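Local coordinates for protein uncharacterized HTH-type transcriptional regulator YybR (Bacillus subtilis, PDB 4A5N) that acts as a redox-sensing transcriptional regulator of the MarR/DUF24 type and probably binds DNA through a winged helix-turn-helix domain, at residues G29-H34 with L59-L64. The protein carries 1 engineered substitution. Sequence-based numbering, arbitrary orientation.
Sequences GILFYH and LQLREL
L31 keeps CG beside its backbone N and anti to its carbonyl carbon (chi1 -66°), and with chi2 fully extended at 180° it sends CD1 straight across to the helix that carries Q60, L61 and L64. One leucine methyl thereby does most of the touching, a compact example of how two helices that cross steeply can be bridged by one side chain projecting from the first toward the second. CD1 of L31 lies 3.9 Å from CB of Q60, meeting the aliphatic root of that residue and not its amide, which a bend at chi2 carries off to one side. The same CD1 stands 4.1 Å from CD2 of L61, whose side chain starts out along the flank of its helix and comes nearer only at its end. L31 runs roughly at right angles to both of these partners. L64, one turn beyond Q60, adds a looser contact nearer the backbone of L31, its CD1 being 4.4 Å from CB of L31.

The axes of the two short segments come no closer than 11.0 Å and cross at -68°, so side chains must bridge the gap. F45 of helix 42-48 touches both L31 and L61, extending the apolar cluster to a third helix, while E63 forms a salt bridge with K28 at the start of helix 28-35. Helix 54-66 is probably the recognition helix of the winged helix-turn-helix, and this packing ties its inner side to the domain core. Between the two segments the touching atoms are all aliphatic carbons, which implies cohesion by dispersion and by the burial of L31, L61 and L64, without any directional bond.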
ATOM      1  N   GLY B  29       2.292  -0.519   8.005  1.00 26.66           N
ATOM      2  CA  GLY B  29       1.107  -1.378   8.103  1.00 27.48           C
ATOM      3  C   GLY B  29       1.073  -2.235   9.356  1.00 27.42           C
ATOM      4  O   GLY B  29       0.025  -2.388   9.999  1.00 25.58           O
ATOM      5  N   ILE B  30       2.231  -2.817   9.682  1.00 28.17           N
ATOM      6  CA  ILE B  30       2.399  -3.659  10.850  1.00 28.99           C
ATOM      7  C   ILE B  30       2.223  -2.819  12.099  1.00 26.13           C
ATOM      8  O   ILE B  30       1.474  -3.206  12.995  1.00 25.85           O
ATOM      9  CB  ILE B  30       3.821  -4.290  10.901  1.00 31.64           C
ATOM     10  CG1 ILE B  30       4.077  -5.208   9.715  1.00 33.80           C
ATOM     11  CG2 ILE B  30       4.046  -5.111  12.181  1.00 34.33           C
ATOM     12  CD1 ILE B  30       5.532  -5.619   9.580  1.00 34.28           C
ATOM     13  N   LEU B  31       2.902  -1.665  12.136  1.00 25.86           N
ATOM     14  CA  LEU B  31       2.874  -0.756  13.292  1.00 25.07           C
ATOM     15  C   LEU B  31       1.424  -0.340  13.568  1.00 25.01           C
ATOM     16  O   LEU B  31       0.933  -0.475  14.674  1.00 23.74           O
ATOM     17  CB  LEU B  31       3.733   0.483  13.054  1.00 25.86           C
ATOM     18  CG  LEU B  31       5.229   0.144  12.935  1.00 26.34           C
ATOM     19  CD1 LEU B  31       6.045   1.412  12.697  1.00 26.75           C
ATOM     20  CD2 LEU B  31       5.645  -0.621  14.176  1.00 28.10           C
ATOM     21  N   PHE B  32       0.767   0.118  12.506  1.00 26.06           N
ATOM     22  CA  PHE B  32      -0.620   0.499  12.527  1.00 25.27           C
ATOM     23  C   PHE B  32      -1.522  -0.601  13.060  1.00 25.51           C
ATOM     24  O   PHE B  32      -2.340  -0.369  13.979  1.00 25.54           O
ATOM     25  CB  PHE B  32      -1.062   0.912  11.109  1.00 25.56           C
ATOM     26  CG  PHE B  32      -2.467   1.459  11.053  1.00 23.82           C
ATOM     27  CD1 PHE B  32      -3.558   0.621  11.229  1.00 24.08           C
ATOM     28  CD2 PHE B  32      -2.675   2.802  10.854  1.00 24.10           C
ATOM     29  CE1 PHE B  32      -4.847   1.135  11.190  1.00 25.35           C
ATOM     30  CE2 PHE B  32      -3.967   3.345  10.857  1.00 24.51           C
ATOM     31  CZ  PHE B  32      -5.042   2.497  10.991  1.00 23.71           C
ATOM     32  N   TYR B  33      -1.412  -1.795  12.480  1.00 27.04           N
ATOM     33  CA  TYR B  33      -2.239  -2.918  12.871  1.00 29.45           C
ATOM     34  C   TYR B  33      -2.188  -3.180  14.373  1.00 30.02           C
ATOM     35  O   TYR B  33      -3.234  -3.378  15.005  1.00 29.04           O
ATOM     36  CB  TYR B  33      -1.899  -4.199  12.092  1.00 30.45           C
ATOM     37  CG  TYR B  33      -2.732  -5.367  12.524  1.00 33.77           C
ATOM     38  CD1 TYR B  33      -4.045  -5.522  12.082  1.00 35.39           C
ATOM     39  CD2 TYR B  33      -2.233  -6.298  13.421  1.00 35.77           C
ATOM     40  CE1 TYR B  33      -4.830  -6.605  12.513  1.00 36.72           C
ATOM     41  CE2 TYR B  33      -3.005  -7.365  13.856  1.00 38.90           C
ATOM     42  CZ  TYR B  33      -4.291  -7.518  13.400  1.00 38.31           C
ATOM     43  OH  TYR B  33      -5.008  -8.596  13.867  1.00 40.97           O
ATOM     44  N   HIS B  34      -0.989  -3.108  14.935  1.00 28.15           N
ATOM     45  CA  HIS B  34      -0.771  -3.428  16.329  1.00 29.05           C
ATOM     46  C   HIS B  34      -1.246  -2.332  17.268  1.00 27.95           C
ATOM     47  O   HIS B  34      -1.439  -2.564  18.446  1.00 28.16           O
ATOM     48  CB  HIS B  34       0.683  -3.859  16.535  1.00 29.85           C
ATOM     49  CG  HIS B  34       0.961  -5.281  16.024  1.00 32.57           C
ATOM     50  ND1 HIS B  34       0.840  -6.377  16.817  1.00 35.32           N
ATOM     51  CD2 HIS B  34       1.336  -5.760  14.756  1.00 31.99           C
ATOM     52  CE1 HIS B  34       1.088  -7.483  16.091  1.00 34.47           C
ATOM     53  NE2 HIS B  34       1.392  -7.106  14.835  1.00 33.37           N
ATOM     54  N   LEU B  59      11.908   6.489  13.019  1.00 33.98           N
ATOM     55  CA  LEU B  59      11.629   7.254  11.799  1.00 34.64           C
ATOM     56  C   LEU B  59      10.246   6.944  11.272  1.00 33.39           C
ATOM     57  O   LEU B  59       9.477   7.878  10.959  1.00 31.45           O
ATOM     58  CB  LEU B  59      12.688   6.973  10.729  1.00 37.17           C
ATOM     59  CG  LEU B  59      12.672   7.639   9.339  1.00 38.38           C
ATOM     60  CD1 LEU B  59      12.291   9.125   9.410  1.00 40.22           C
ATOM     61  CD2 LEU B  59      14.061   7.460   8.715  1.00 40.57           C
ATOM     62  N   GLN B  60       9.908   5.648  11.200  1.00 31.98           N
ATOM     63  CA  GLN B  60       8.571   5.261  10.723  1.00 32.28           C
ATOM     64  C   GLN B  60       7.483   5.836  11.622  1.00 30.60           C
ATOM     65  O   GLN B  60       6.437   6.322  11.139  1.00 29.49           O
ATOM     66  CB  GLN B  60       8.409   3.723  10.636  1.00 32.51           C
ATOM     67  CG  GLN B  60       9.315   3.034   9.619  1.00 36.44           C
ATOM     68  CD  GLN B  60       9.000   3.425   8.190  1.00 38.10           C
ATOM     69  OE1 GLN B  60       7.920   3.147   7.675  1.00 43.87           O
ATOM     70  NE2 GLN B  60       9.919   4.124   7.568  1.00 39.64           N
ATOM     71  N   LEU B  61       7.705   5.775  12.932  1.00 30.37           N
ATOM     72  CA  LEU B  61       6.707   6.311  13.874  1.00 30.75           C
ATOM     73  C   LEU B  61       6.603   7.853  13.778  1.00 31.42           C
ATOM     74  O   LEU B  61       5.523   8.390  13.910  1.00 31.95           O
ATOM     75  CB  LEU B  61       6.999   5.852  15.322  1.00 28.85           C
ATOM     76  CG  LEU B  61       6.735   4.382  15.670  1.00 26.92           C
ATOM     77  CD1 LEU B  61       7.453   3.975  16.966  1.00 26.98           C
ATOM     78  CD2 LEU B  61       5.232   4.080  15.755  1.00 27.93           C
ATOM     79  N   ARG B  62       7.724   8.539  13.559  1.00 32.84           N
ATOM     80  CA  ARG B  62       7.740  10.006  13.402  1.00 35.65           C
ATOM     81  C   ARG B  62       6.948  10.419  12.161  1.00 33.54           C
ATOM     82  O   ARG B  62       6.203  11.416  12.176  1.00 32.37           O
ATOM     83  CB  ARG B  62       9.190  10.567  13.311  1.00 41.19           C
ATOM     84  CG  ARG B  62       9.847  10.863  14.656  1.00 46.21           C
ATOM     85  CD  ARG B  62      11.185  11.586  14.479  1.00 52.86           C
ATOM     86  NE  ARG B  62      11.664  12.213  15.720  1.00 57.53           N
ATOM     87  CZ  ARG B  62      11.829  13.530  15.919  1.00 64.83           C
ATOM     88  NH1 ARG B  62      11.582  14.429  14.955  1.00 66.86           N
ATOM     89  NH2 ARG B  62      12.261  13.963  17.104  1.00 67.28           N
ATOM     90  N   GLU B  63       7.094   9.660  11.080  1.00 33.69           N
ATOM     91  CA  GLU B  63       6.352   9.965   9.861  1.00 32.52           C
ATOM     92  C   GLU B  63       4.855   9.755  10.033  1.00 29.67           C
ATOM     93  O   GLU B  63       4.074  10.585   9.619  1.00 30.45           O
ATOM     94  CB  GLU B  63       6.837   9.131   8.685  1.00 34.25           C
ATOM     95  CG  GLU B  63       8.300   9.335   8.381  1.00 34.96           C
ATOM     96  CD  GLU B  63       8.711   8.678   7.100  1.00 37.24           C
ATOM     97  OE1 GLU B  63       7.877   7.957   6.525  1.00 34.60           O
ATOM     98  OE2 GLU B  63       9.887   8.880   6.676  1.00 38.90           O
ATOM     99  N   LEU B  64       4.449   8.645  10.641  1.00 28.33           N
ATOM    100  CA  LEU B  64       3.000   8.429  10.987  1.00 27.46           C
ATOM    101  C   LEU B  64       2.429   9.531  11.873  1.00 27.81           C
ATOM    102  O   LEU B  64       1.269  10.028  11.680  1.00 29.15           O
ATOM    103  CB  LEU B  64       2.852   7.090  11.696  1.00 26.46           C
ATOM    104  CG  LEU B  64       2.832   5.892  10.747  1.00 27.66           C
ATOM    105  CD1 LEU B  64       2.996   4.601  11.549  1.00 27.18           C
ATOM    106  CD2 LEU B  64       1.559   5.859   9.906  1.00 27.26           C
TER